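Local coordinates for coat protein (Sulfolobus turreted icosahedral virus, PDB 2BBD) that builds the capsid of the virion as its major coat protein, probably with two jelly-roll domains of the kind shared with eukaryotic and bacterial viruses, at residues P230-E234 with I246-W250; Q214-V218 with Y295-L299; V193-P199 with A298-Q302; E256-Y261 with I272-Y278. One frame throughout, in Å; residues are numbered along the deposited sequence.

Contact 1: P230-E234 with I246-W250; sequences PTEYE and IKVSW
Tyr233 and Val248 face each other as an antiparallel hydrogen-bonded pair. Tyr233 N gives its hydrogen to Val248 O at 2.8 Å, and Val248 N returns a bond to Tyr233 O at 3.0 Å, both almost straight. The last backbone bond differs: Trp250 N, already in the helix, reaches Thr231 O at 2.9 Å from well above the carbonyl plane.

Apolar contact gathers on the inner side. Pro230 lies over one face of the Trp250 indole, its CG 3.4 Å from the centroid of the five-membered ring in a CH-pi contact. A chi1 of -159° swings the indole back alongside 230-234, under Pro230. Tyr233 CD2 meets Ile246 CG2 at 4.0 Å, the methyl sitting at the ring edge.

Charged groups occupy the other side. Lys247 lays its aliphatic part against the extended chain of Glu234, with Lys247 CE 3.4 Å from Glu234 OE1, but the ammonium stops short of a salt bridge. The Glu232 chain folds back at chi2 (91°), bringing OE2 close to the Val248 peptide without a hydrogen bond.

The pair is the hairpin of strands 230-237 and 243-249 at one edge of a four-stranded jelly-roll sheet. Strand 293-299 flanks 230-237 on its other edge, Tyr233 and Ile246 press on Ile273 of the opposing sheet, and helix 250-261 starts at Trp250, with Ser249 OG capping Ala252 N.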
loop_
_atom_site.group_PDB
_atom_site.type_symbol
_atom_site.label_atom_id
_atom_site.label_comp_id
_atom_site.label_asym_id
_atom_site.label_seq_id
_atom_site.Cartn_x
_atom_site.Cartn_y
_atom_site.Cartn_z
ATOM N N PRO A 230 -12.729 -14.050 -7.667
ATOM C CA PRO A 230 -13.525 -12.850 -7.933
ATOM C C PRO A 230 -13.996 -12.798 -9.379
ATOM O O PRO A 230 -13.223 -13.054 -10.294
ATOM C CB PRO A 230 -12.570 -11.709 -7.563
ATOM C CG PRO A 230 -11.224 -12.270 -7.861
ATOM C CD PRO A 230 -11.316 -13.713 -7.403
ATOM N N THR A 231 -15.272 -12.481 -9.582
ATOM C CA THR A 231 -15.819 -12.407 -10.936
ATOM C C THR A 231 -16.389 -11.039 -11.295
ATOM O O THR A 231 -16.400 -10.651 -12.464
ATOM C CB THR A 231 -16.914 -13.468 -11.133
ATOM O OG1 THR A 231 -17.942 -13.286 -10.150
ATOM C CG2 THR A 231 -16.327 -14.854 -10.983
ATOM N N GLU A 232 -16.842 -10.300 -10.287
ATOM C CA GLU A 232 -17.432 -8.987 -10.517
ATOM C C GLU A 232 -17.151 -8.024 -9.367
ATOM O O GLU A 232 -17.135 -8.427 -8.202
ATOM C CB GLU A 232 -18.948 -9.132 -10.685
ATOM C CG GLU A 232 -19.677 -7.871 -11.126
ATOM C CD GLU A 232 -19.787 -7.756 -12.641
ATOM O OE1 GLU A 232 -19.768 -8.807 -13.324
ATOM O OE2 GLU A 232 -19.910 -6.619 -13.152
ATOM N N TYR A 233 -16.946 -6.752 -9.710
ATOM C CA TYR A 233 -16.686 -5.696 -8.734
ATOM C C TYR A 233 -17.740 -4.616 -8.928
ATOM O O TYR A 233 -18.077 -4.259 -10.054
ATOM C CB TYR A 233 -15.299 -5.076 -8.934
ATOM C CG TYR A 233 -15.067 -3.839 -8.088
ATOM C CD1 TYR A 233 -14.512 -3.934 -6.812
ATOM C CD2 TYR A 233 -15.425 -2.571 -8.558
ATOM C CE1 TYR A 233 -14.315 -2.798 -6.024
ATOM C CE2 TYR A 233 -15.234 -1.427 -7.774
ATOM C CZ TYR A 233 -14.679 -1.551 -6.514
ATOM O OH TYR A 233 -14.483 -0.433 -5.741
ATOM N N GLU A 234 -18.233 -4.074 -7.825
ATOM C CA GLU A 234 -19.269 -3.062 -7.893
ATOM C C GLU A 234 -19.074 -1.959 -6.852
ATOM O O GLU A 234 -18.886 -2.245 -5.668
ATOM C CB GLU A 234 -20.619 -3.747 -7.678
ATOM C CG GLU A 234 -21.845 -2.923 -7.999
ATOM C CD GLU A 234 -23.130 -3.685 -7.686
ATOM O OE1 GLU A 234 -23.144 -4.923 -7.855
ATOM O OE2 GLU A 234 -24.120 -3.047 -7.278
ATOM N N ILE A 246 -19.766 1.947 -10.480
ATOM C CA ILE A 246 -18.869 0.998 -11.113
ATOM C C ILE A 246 -19.478 -0.392 -11.001
ATOM O O ILE A 246 -19.894 -0.819 -9.922
ATOM C CB ILE A 246 -17.476 0.970 -10.449
ATOM C CG1 ILE A 246 -16.915 2.386 -10.319
ATOM C CG2 ILE A 246 -16.532 0.119 -11.295
ATOM C CD1 ILE A 246 -15.542 2.447 -9.666
ATOM N N LYS A 247 -19.542 -1.081 -12.133
ATOM C CA LYS A 247 -20.080 -2.434 -12.215
ATOM C C LYS A 247 -19.279 -3.064 -13.345
ATOM O O LYS A 247 -19.538 -2.806 -14.525
ATOM C CB LYS A 247 -21.563 -2.401 -12.575
ATOM C CG LYS A 247 -22.224 -3.762 -12.577
ATOM C CD LYS A 247 -22.395 -4.296 -11.169
ATOM C CE LYS A 247 -23.059 -5.660 -11.198
ATOM N NZ LYS A 247 -24.335 -5.627 -11.964
ATOM N N VAL A 248 -18.296 -3.879 -12.983
ATOM C CA VAL A 248 -17.423 -4.481 -13.979
ATOM C C VAL A 248 -17.039 -5.897 -13.603
ATOM O O VAL A 248 -17.137 -6.286 -12.441
ATOM C CB VAL A 248 -16.124 -3.624 -14.126
ATOM C CG1 VAL A 248 -15.124 -4.304 -15.044
ATOM C CG2 VAL A 248 -16.471 -2.246 -14.654
ATOM N N SER A 249 -16.610 -6.671 -14.594
ATOM C CA SER A 249 -16.177 -8.036 -14.343
ATOM C C SER A 249 -14.725 -7.923 -13.900
ATOM O O SER A 249 -14.045 -6.952 -14.220
ATOM C CB SER A 249 -16.253 -8.872 -15.621
ATOM O OG SER A 249 -15.371 -8.348 -16.600
ATOM N N TRP A 250 -14.244 -8.916 -13.171
ATOM C CA TRP A 250 -12.874 -8.888 -12.703
ATOM C C TRP A 250 -11.921 -8.881 -13.900
ATOM O O TRP A 250 -10.922 -8.157 -13.905
ATOM C CB TRP A 250 -12.620 -10.102 -11.812
ATOM C CG TRP A 250 -11.453 -9.944 -10.892
ATOM C CD1 TRP A 250 -10.277 -10.627 -10.938
ATOM C CD2 TRP A 250 -11.377 -9.088 -9.749
ATOM N NE1 TRP A 250 -9.468 -10.258 -9.885
ATOM C CE2 TRP A 250 -10.121 -9.315 -9.139
ATOM C CE3 TRP A 250 -12.251 -8.154 -9.176
ATOM C CZ2 TRP A 250 -9.719 -8.645 -7.985
ATOM C CZ3 TRP A 250 -11.852 -7.484 -8.025
ATOM C CH2 TRP A 250 -10.594 -7.734 -7.442
#

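Contact 2: Q214-V218 with Y295-L299; sequences QLVYV and YDLAL
Gln214 OE1 sits over the centre of the Tyr295 ring, 3.3 Å from Tyr295 CD2, and is also hydrogen-bonded to Ser307 OG. The other end of the same amide, NE2, is bonded to Tyr233 OH, so both ends of the buried group have polar partners and its rotation is fixed. The amide stands nearly upright on the ring, the two planes 87° apart, with the oxygen directed at the face. Tyr295 offers that face because its CG is placed between the backbone N and the carbonyl carbon (chi1 82°), while the glutamine reaches across extended.

No hydrogen bond joins 214-218 to 295-299. The segments belong to opposite sheets of a jelly-roll sandwich, strand 210-219 in one and strand 293-299 in the other, with axes 10.7 Å apart and running 30° from parallel. The space between is filled from both sides by every second residue. Val216 CG1 passes Leu297 CD1 at 4.1 Å, the two branches lying alongside and pointing opposite ways. That same Leu297 methyl lies 4.2 Å from Val218 CG2, and Leu299 CD2 is equally close to Val218 CG2. Tyr233 packs on both Tyr295 and Leu297 from the neighbouring strand.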
loop_
_atom_site.group_PDB
_atom_site.type_symbol
_atom_site.label_atom_id
_atom_site.label_comp_id
_atom_site.label_asym_id
_atom_site.label_seq_id
_atom_site.Cartn_x
_atom_site.Cartn_y
_atom_site.Cartn_z
ATOM N N GLN A 214 -7.980 2.034 -5.347
ATOM C CA GLN A 214 -8.191 0.946 -4.416
ATOM C C GLN A 214 -7.636 -0.360 -4.946
ATOM O O GLN A 214 -7.979 -0.788 -6.055
ATOM C CB GLN A 214 -9.682 0.784 -4.151
ATOM C CG GLN A 214 -10.029 -0.285 -3.135
ATOM C CD GLN A 214 -11.501 -0.622 -3.148
ATOM O OE1 GLN A 214 -12.012 -1.295 -2.246
ATOM N NE2 GLN A 214 -12.198 -0.163 -4.184
ATOM N N LEU A 215 -6.766 -0.982 -4.156
ATOM C CA LEU A 215 -6.194 -2.266 -4.521
ATOM C C LEU A 215 -6.986 -3.313 -3.766
ATOM O O LEU A 215 -7.113 -3.249 -2.545
ATOM C CB LEU A 215 -4.722 -2.371 -4.117
ATOM C CG LEU A 215 -4.203 -3.823 -4.097
ATOM C CD1 LEU A 215 -4.331 -4.453 -5.490
ATOM C CD2 LEU A 215 -2.748 -3.853 -3.619
ATOM N N VAL A 216 -7.538 -4.269 -4.497
ATOM C CA VAL A 216 -8.308 -5.323 -3.873
ATOM C C VAL A 216 -7.743 -6.675 -4.243
ATOM O O VAL A 216 -7.481 -6.942 -5.415
ATOM C CB VAL A 216 -9.785 -5.308 -4.329
ATOM C CG1 VAL A 216 -10.550 -6.437 -3.623
ATOM C CG2 VAL A 216 -10.412 -3.944 -4.047
ATOM N N TYR A 217 -7.535 -7.518 -3.240
ATOM C CA TYR A 217 -7.070 -8.868 -3.497
ATOM C C TYR A 217 -7.818 -9.799 -2.568
ATOM O O TYR A 217 -8.226 -9.410 -1.477
ATOM C CB TYR A 217 -5.552 -9.019 -3.345
ATOM C CG TYR A 217 -4.978 -8.651 -2.002
ATOM C CD1 TYR A 217 -4.727 -7.323 -1.672
ATOM C CD2 TYR A 217 -4.628 -9.638 -1.084
ATOM C CE1 TYR A 217 -4.128 -6.981 -0.461
ATOM C CE2 TYR A 217 -4.028 -9.308 0.140
ATOM C CZ TYR A 217 -3.778 -7.975 0.442
ATOM O OH TYR A 217 -3.169 -7.634 1.634
ATOM N N VAL A 218 -8.016 -11.026 -3.029
ATOM C CA VAL A 218 -8.777 -12.012 -2.285
ATOM C C VAL A 218 -7.985 -13.281 -1.975
ATOM O O VAL A 218 -7.244 -13.784 -2.810
ATOM C CB VAL A 218 -10.057 -12.358 -3.082
ATOM C CG1 VAL A 218 -10.928 -13.281 -2.297
ATOM C CG2 VAL A 218 -10.808 -11.071 -3.411
ATOM N N TYR A 295 -18.291 -1.031 -1.652
ATOM C CA TYR A 295 -17.700 -1.758 -2.765
ATOM C C TYR A 295 -18.166 -3.197 -2.529
ATOM O O TYR A 295 -18.198 -3.673 -1.391
ATOM C CB TYR A 295 -16.170 -1.601 -2.815
ATOM C CG TYR A 295 -15.338 -2.492 -1.920
ATOM C CD1 TYR A 295 -14.945 -3.759 -2.339
ATOM C CD2 TYR A 295 -14.876 -2.032 -0.685
ATOM C CE1 TYR A 295 -14.107 -4.548 -1.552
ATOM C CE2 TYR A 295 -14.041 -2.809 0.104
ATOM C CZ TYR A 295 -13.660 -4.063 -0.332
ATOM O OH TYR A 295 -12.845 -4.839 0.459
ATOM N N ASP A 296 -18.583 -3.856 -3.606
ATOM C CA ASP A 296 -19.113 -5.213 -3.534
ATOM C C ASP A 296 -18.369 -6.165 -4.455
ATOM O O ASP A 296 -17.818 -5.758 -5.478
ATOM C CB ASP A 296 -20.592 -5.207 -3.936
ATOM C CG ASP A 296 -21.375 -4.080 -3.280
ATOM O OD1 ASP A 296 -22.257 -3.506 -3.951
ATOM O OD2 ASP A 296 -21.119 -3.775 -2.096
ATOM N N LEU A 297 -18.376 -7.441 -4.094
ATOM C CA LEU A 297 -17.710 -8.444 -4.903
ATOM C C LEU A 297 -18.544 -9.704 -5.105
ATOM O O LEU A 297 -19.391 -10.050 -4.283
ATOM C CB LEU A 297 -16.371 -8.840 -4.276
ATOM C CG LEU A 297 -15.255 -7.798 -4.145
ATOM C CD1 LEU A 297 -14.082 -8.434 -3.391
ATOM C CD2 LEU A 297 -14.811 -7.301 -5.526
ATOM N N ALA A 298 -18.302 -10.367 -6.230
ATOM C CA ALA A 298 -18.951 -11.628 -6.544
ATOM C C ALA A 298 -17.791 -12.600 -6.476
ATOM O O ALA A 298 -16.821 -12.457 -7.224
ATOM C CB ALA A 298 -19.543 -11.604 -7.951
ATOM N N LEU A 299 -17.881 -13.582 -5.583
ATOM C CA LEU A 299 -16.802 -14.551 -5.420
ATOM C C LEU A 299 -17.209 -16.003 -5.652
ATOM O O LEU A 299 -18.278 -16.425 -5.229
ATOM C CB LEU A 299 -16.208 -14.432 -4.011
ATOM C CG LEU A 299 -15.713 -13.060 -3.554
ATOM C CD1 LEU A 299 -15.260 -13.147 -2.102
ATOM C CD2 LEU A 299 -14.579 -12.596 -4.443
#

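Contact 3: V193-P199 with A298-Q302; sequences VPASSAP and ALQNQ
Gln302 runs outward along the backbone of Val193 and Pro194. Its CB lies 3.7 Å from Val193 O, and CG comes closer, 3.3 Å from the same Val193 O. With CG trans to the backbone N (chi1 -178°) and the chain extended beyond, the amide passes Pro194, Gln302 OE1 standing about 4.0 Å from Pro194 CA. At the tip OE1 accepts a hydrogen from a water that in turn accepts one from Ala195 N, so the side chain is tied back to the loop through solvent.

Further along, the loop bonds directly to the partner strand, Ser196 N to Leu299 O at 2.8 Å, in the carbonyl plane. A second water bridges Pro194 O and Leu299 N, and a third links Ser196 O with Gln300 OE1, so much of the polar join is made by water. Ser196 OG turns back on its own loop and donates to Ala198 O at 2.6 Å, on a lone pair.

Apolar touches mark both ends. Val193 CG1 meets Leu299 CD1 at 3.7 Å, the two branches set roughly perpendicular, and Pro199 CG rests against Ala298 CB at 4.2 Å.

Here two connections of the jelly roll run side by side: the loop from strand 182-193 to strand 200-204 and the turn from strand 293-299 to strand 303-313. Each passes from one sheet to the other, and strand 230-237 borders Ala298 through Thr231 and Glu232.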
loop_
_atom_site.group_PDB
_atom_site.type_symbol
_atom_site.label_atom_id
_atom_site.label_comp_id
_atom_site.label_asym_id
_atom_site.label_seq_id
_atom_site.Cartn_x
_atom_site.Cartn_y
_atom_site.Cartn_z
ATOM N N VAL A 193 -16.201 -13.384 3.456
ATOM C CA VAL A 193 -17.138 -12.902 2.454
ATOM C C VAL A 193 -17.630 -14.132 1.687
ATOM O O VAL A 193 -16.845 -14.825 1.041
ATOM C CB VAL A 193 -16.467 -11.947 1.470
ATOM C CG1 VAL A 193 -17.480 -11.517 0.413
ATOM C CG2 VAL A 193 -15.902 -10.741 2.218
ATOM N N PRO A 194 -18.938 -14.415 1.758
ATOM C CA PRO A 194 -19.554 -15.566 1.085
ATOM C C PRO A 194 -19.520 -15.581 -0.439
ATOM O O PRO A 194 -19.491 -14.540 -1.090
ATOM C CB PRO A 194 -20.980 -15.556 1.630
ATOM C CG PRO A 194 -21.249 -14.101 1.823
ATOM C CD PRO A 194 -19.960 -13.602 2.446
ATOM N N ALA A 195 -19.516 -16.786 -0.994
ATOM C CA ALA A 195 -19.513 -16.972 -2.437
ATOM C C ALA A 195 -20.831 -16.425 -2.964
ATOM O O ALA A 195 -21.859 -16.539 -2.304
ATOM C CB ALA A 195 -19.391 -18.459 -2.773
ATOM N N SER A 196 -20.804 -15.830 -4.149
ATOM C CA SER A 196 -22.019 -15.282 -4.721
ATOM C C SER A 196 -21.821 -15.013 -6.193
ATOM O O SER A 196 -20.722 -14.656 -6.624
ATOM C CB SER A 196 -22.399 -13.980 -4.015
ATOM O OG SER A 196 -23.588 -13.435 -4.563
ATOM N N SER A 197 -22.884 -15.181 -6.966
ATOM C CA SER A 197 -22.816 -14.933 -8.397
ATOM C C SER A 197 -23.032 -13.451 -8.648
ATOM O O SER A 197 -22.547 -12.907 -9.631
ATOM C CB SER A 197 -23.873 -15.760 -9.135
ATOM O OG SER A 197 -25.169 -15.504 -8.625
ATOM N N ALA A 198 -23.765 -12.800 -7.752
ATOM C CA ALA A 198 -24.017 -11.364 -7.872
ATOM C C ALA A 198 -23.202 -10.668 -6.781
ATOM O O ALA A 198 -23.043 -11.202 -5.684
ATOM C CB ALA A 198 -25.510 -11.068 -7.693
ATOM N N PRO A 199 -22.670 -9.470 -7.068
ATOM C CA PRO A 199 -21.872 -8.751 -6.066
ATOM C C PRO A 199 -22.593 -8.486 -4.749
ATOM O O PRO A 199 -23.733 -8.013 -4.730
ATOM C CB PRO A 199 -21.493 -7.456 -6.782
ATOM C CG PRO A 199 -21.457 -7.867 -8.238
ATOM C CD PRO A 199 -22.689 -8.746 -8.352
ATOM N N ALA A 298 -18.302 -10.367 -6.230
ATOM C CA ALA A 298 -18.951 -11.628 -6.544
ATOM C C ALA A 298 -17.791 -12.600 -6.476
ATOM O O ALA A 298 -16.821 -12.457 -7.224
ATOM C CB ALA A 298 -19.543 -11.604 -7.951
ATOM N N LEU A 299 -17.881 -13.582 -5.583
ATOM C CA LEU A 299 -16.802 -14.551 -5.420
ATOM C C LEU A 299 -17.209 -16.003 -5.652
ATOM O O LEU A 299 -18.278 -16.425 -5.229
ATOM C CB LEU A 299 -16.208 -14.432 -4.011
ATOM C CG LEU A 299 -15.713 -13.060 -3.554
ATOM C CD1 LEU A 299 -15.260 -13.147 -2.102
ATOM C CD2 LEU A 299 -14.579 -12.596 -4.443
ATOM N N GLN A 300 -16.324 -16.762 -6.302
ATOM C CA GLN A 300 -16.541 -18.184 -6.593
ATOM C C GLN A 300 -16.453 -19.038 -5.328
ATOM O O GLN A 300 -16.947 -20.163 -5.293
ATOM C CB GLN A 300 -15.484 -18.686 -7.570
ATOM C CG GLN A 300 -15.476 -18.017 -8.932
ATOM C CD GLN A 300 -16.557 -18.563 -9.837
ATOM O OE1 GLN A 300 -17.645 -17.988 -9.953
ATOM N NE2 GLN A 300 -16.270 -19.694 -10.474
ATOM N N ASN A 301 -15.798 -18.510 -4.301
ATOM C CA ASN A 301 -15.620 -19.218 -3.029
ATOM C C ASN A 301 -15.690 -18.217 -1.872
ATOM O O ASN A 301 -15.497 -17.016 -2.068
ATOM C CB ASN A 301 -14.249 -19.925 -2.987
ATOM C CG ASN A 301 -14.177 -21.167 -3.896
ATOM O OD1 ASN A 301 -14.928 -22.117 -3.713
ATOM N ND2 ASN A 301 -13.261 -21.154 -4.868
ATOM N N GLN A 302 -15.970 -18.704 -0.667
ATOM C CA GLN A 302 -16.017 -17.809 0.481
ATOM C C GLN A 302 -14.563 -17.511 0.820
ATOM O O GLN A 302 -13.808 -18.410 1.192
ATOM C CB GLN A 302 -16.705 -18.472 1.672
ATOM C CG GLN A 302 -16.808 -17.550 2.885
ATOM C CD GLN A 302 -17.675 -18.122 3.990
ATOM O OE1 GLN A 302 -18.814 -18.522 3.752
ATOM N NE2 GLN A 302 -17.142 -18.157 5.205
HETATM O O HOH W 1 -19.390 -13.001 -3.357
HETATM O O HOH W 2 -20.182 -19.135 0.985
HETATM O O HOH W 3 -18.766 -15.265 -8.532
#

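Contact 4: E256-Y261 with I272-Y278; sequences ENQAEY and IIDFRKY
Glu256, Ile272 and Glu260 bury more surface here than any other residues. Glu256 stretches out from the helix, its CG pointing away from the backbone N (chi1 -176°), and its OE1 accepts the proton of Tyr278 OH at 2.8 Å on the syn side, somewhat out of the carboxylate plane. A water gives a second hydrogen to the same oxygen and another to Ile272 O. The Lys277 chain runs antiparallel beside it, Lys277 CD 3.6 Å from Glu256 CD.

Ile272 is held through its backbone by a single amide: Ile272 N donates to Asn257 OD1 at 3.0 Å, and Asn257 ND2 donates to Ile272 O at 2.9 Å. The helix side chain thus matches both polar atoms of one strand residue. Ile272 CD1 lies 4.0 Å from Tyr261 CE2.

Glu260 bends at chi2 and puts OE2 2.6 Å from Arg276 NH2, a salt bridge in which carboxylate and guanidinium planes stand 81° apart. Lys277 NZ adds a weak, longer bridge to OE1. Nearby, Asp274 OD1 receives Tyr261 OH at 2.9 Å; Arg213 forms a salt bridge with Asp274 OD2, which probably eases the repulsion between that oxygen and the nearby Glu260 carboxylate.

Helix 250-261 lies across the first part of strand 270-284, up to the 3-10 turn at 275-277 that breaks it. Strand 210-219 is its sheet neighbour, and strand 243-249 touches Ile273 and Tyr278 from the facing sheet.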
loop_
_atom_site.group_PDB
_atom_site.type_symbol
_atom_site.label_atom_id
_atom_site.label_comp_id
_atom_site.label_asym_id
_atom_site.label_seq_id
_atom_site.Cartn_x
_atom_site.Cartn_y
_atom_site.Cartn_z
ATOM N N GLU A 256 -8.195 -3.458 -17.774
ATOM C CA GLU A 256 -8.034 -2.015 -17.613
ATOM C C GLU A 256 -6.690 -1.722 -16.943
ATOM O O GLU A 256 -6.002 -0.770 -17.319
ATOM C CB GLU A 256 -9.174 -1.454 -16.757
ATOM C CG GLU A 256 -9.162 0.061 -16.616
ATOM C CD GLU A 256 -10.429 0.604 -15.982
ATOM O OE1 GLU A 256 -10.672 0.330 -14.791
ATOM O OE2 GLU A 256 -11.190 1.311 -16.680
ATOM N N ASN A 257 -6.334 -2.540 -15.950
ATOM C CA ASN A 257 -5.062 -2.403 -15.229
ATOM C C ASN A 257 -3.908 -2.664 -16.195
ATOM O O ASN A 257 -2.880 -1.988 -16.147
ATOM C CB ASN A 257 -4.970 -3.419 -14.085
ATOM C CG ASN A 257 -5.978 -3.165 -12.985
ATOM O OD1 ASN A 257 -6.201 -4.025 -12.134
ATOM N ND2 ASN A 257 -6.590 -1.982 -12.989
ATOM N N GLN A 258 -4.085 -3.662 -17.057
ATOM C CA GLN A 258 -3.078 -4.029 -18.047
ATOM C C GLN A 258 -2.737 -2.815 -18.897
ATOM O O GLN A 258 -1.570 -2.526 -19.161
ATOM C CB GLN A 258 -3.618 -5.138 -18.944
ATOM C CG GLN A 258 -2.694 -5.573 -20.067
ATOM C CD GLN A 258 -1.723 -6.644 -19.633
ATOM O OE1 GLN A 258 -2.130 -7.697 -19.128
ATOM N NE2 GLN A 258 -0.433 -6.393 -19.831
ATOM N N ALA A 259 -3.769 -2.104 -19.330
ATOM C CA ALA A 259 -3.578 -0.924 -20.158
ATOM C C ALA A 259 -2.950 0.178 -19.324
ATOM O O ALA A 259 -1.956 0.783 -19.721
ATOM C CB ALA A 259 -4.914 -0.461 -20.723
ATOM N N GLU A 260 -3.530 0.421 -18.157
ATOM C CA GLU A 260 -3.050 1.462 -17.266
ATOM C C GLU A 260 -1.619 1.273 -16.757
ATOM O O GLU A 260 -0.787 2.167 -16.906
ATOM C CB GLU A 260 -3.999 1.593 -16.071
ATOM C CG GLU A 260 -3.498 2.533 -14.984
ATOM C CD GLU A 260 -3.812 3.995 -15.255
ATOM O OE1 GLU A 260 -3.614 4.457 -16.402
ATOM O OE2 GLU A 260 -4.250 4.687 -14.309
ATOM N N TYR A 261 -1.338 0.115 -16.165
ATOM C CA TYR A 261 -0.023 -0.172 -15.587
ATOM C C TYR A 261 0.945 -0.913 -16.482
ATOM O O TYR A 261 2.088 -1.164 -16.094
ATOM C CB TYR A 261 -0.212 -0.942 -14.286
ATOM C CG TYR A 261 -1.044 -0.170 -13.310
ATOM C CD1 TYR A 261 -0.516 0.935 -12.650
ATOM C CD2 TYR A 261 -2.384 -0.487 -13.101
ATOM C CE1 TYR A 261 -1.295 1.714 -11.807
ATOM C CE2 TYR A 261 -3.180 0.287 -12.259
ATOM C CZ TYR A 261 -2.623 1.390 -11.617
ATOM O OH TYR A 261 -3.396 2.177 -10.801
ATOM N N ILE A 272 -6.912 -3.320 -9.324
ATOM C CA ILE A 272 -6.900 -1.946 -8.852
ATOM C C ILE A 272 -8.014 -1.121 -9.486
ATOM O O ILE A 272 -8.257 -1.199 -10.693
ATOM C CB ILE A 272 -5.568 -1.260 -9.162
ATOM C CG1 ILE A 272 -4.447 -1.889 -8.314
ATOM C CG2 ILE A 272 -5.695 0.233 -8.905
ATOM C CD1 ILE A 272 -3.053 -1.396 -8.654
ATOM N N ILE A 273 -8.690 -0.336 -8.657
ATOM C CA ILE A 273 -9.755 0.541 -9.120
ATOM C C ILE A 273 -9.276 1.978 -9.075
ATOM O O ILE A 273 -9.153 2.557 -7.994
ATOM C CB ILE A 273 -11.021 0.478 -8.223
ATOM C CG1 ILE A 273 -11.676 -0.896 -8.308
ATOM C CG2 ILE A 273 -11.993 1.578 -8.627
ATOM C CD1 ILE A 273 -11.001 -1.934 -7.447
ATOM N N ASP A 274 -8.988 2.554 -10.236
ATOM C CA ASP A 274 -8.578 3.950 -10.285
ATOM C C ASP A 274 -9.866 4.748 -10.397
ATOM O O ASP A 274 -10.476 4.823 -11.463
ATOM C CB ASP A 274 -7.672 4.217 -11.489
ATOM C CG ASP A 274 -6.299 3.589 -11.334
ATOM O OD1 ASP A 274 -6.112 2.431 -11.749
ATOM O OD2 ASP A 274 -5.407 4.256 -10.778
ATOM N N PHE A 275 -10.279 5.330 -9.277
ATOM C CA PHE A 275 -11.512 6.097 -9.206
ATOM C C PHE A 275 -11.703 7.191 -10.254
ATOM O O PHE A 275 -12.811 7.356 -10.763
ATOM C CB PHE A 275 -11.672 6.662 -7.795
ATOM C CG PHE A 275 -11.784 5.596 -6.733
ATOM C CD1 PHE A 275 -12.901 4.768 -6.677
ATOM C CD2 PHE A 275 -10.752 5.394 -5.813
ATOM C CE1 PHE A 275 -12.997 3.746 -5.718
ATOM C CE2 PHE A 275 -10.831 4.382 -4.856
ATOM C CZ PHE A 275 -11.961 3.553 -4.809
ATOM N N ARG A 276 -10.647 7.922 -10.601
ATOM C CA ARG A 276 -10.780 8.986 -11.593
ATOM C C ARG A 276 -11.276 8.453 -12.933
ATOM O O ARG A 276 -11.750 9.216 -13.772
ATOM C CB ARG A 276 -9.452 9.714 -11.807
ATOM C CG ARG A 276 -8.375 8.849 -12.414
ATOM C CD ARG A 276 -7.190 9.685 -12.876
ATOM N NE ARG A 276 -6.080 8.844 -13.321
ATOM C CZ ARG A 276 -6.184 7.865 -14.219
ATOM N NH1 ARG A 276 -7.354 7.585 -14.787
ATOM N NH2 ARG A 276 -5.112 7.155 -14.549
ATOM N N LYS A 277 -11.159 7.146 -13.134
ATOM C CA LYS A 277 -11.614 6.528 -14.373
ATOM C C LYS A 277 -13.127 6.324 -14.357
ATOM O O LYS A 277 -13.717 5.938 -15.365
ATOM C CB LYS A 277 -10.933 5.170 -14.583
ATOM C CG LYS A 277 -9.459 5.228 -14.939
ATOM C CD LYS A 277 -8.926 3.822 -15.145
ATOM C CE LYS A 277 -7.431 3.796 -15.418
ATOM N NZ LYS A 277 -7.060 4.437 -16.709
ATOM N N TYR A 278 -13.748 6.575 -13.211
ATOM C CA TYR A 278 -15.189 6.401 -13.080
ATOM C C TYR A 278 -15.868 7.634 -12.497
ATOM O O TYR A 278 -17.091 7.715 -12.436
ATOM C CB TYR A 278 -15.498 5.179 -12.214
ATOM C CG TYR A 278 -14.941 3.893 -12.767
ATOM C CD1 TYR A 278 -13.614 3.525 -12.541
ATOM C CD2 TYR A 278 -15.737 3.047 -13.538
ATOM C CE1 TYR A 278 -13.097 2.342 -13.072
ATOM C CE2 TYR A 278 -15.230 1.869 -14.073
ATOM C CZ TYR A 278 -13.914 1.522 -13.839
ATOM O OH TYR A 278 -13.417 0.370 -14.388
HETATM O O HOH W 4 -9.190 0.520 -12.550
HETATM O O HOH W 5 -6.582 1.652 -18.596
HETATM O O HOH W 6 -6.543 0.803 -13.826
#

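Followed from the N terminus, all four contacts fall in the second half of the chain, within one jelly roll. Contact 3 opens first, at 193-199, and closes last, at 298-302, joining two sheet-to-sheet connections at one end of the sandwich. Contact 2 opens at 214-218 and ends on the same strand as contact 3, bridging the two sheets. Inside both loops lie contact 1, the hairpin of one sheet, and then contact 4, which follows it in series and fixes the connecting helix to the edge of the other sheet; none of the loops cross. Gln214 pairs with Ile273 through the backbone, tying contact 2 to contact 4, and Pro199 packs on Glu232 and Glu234.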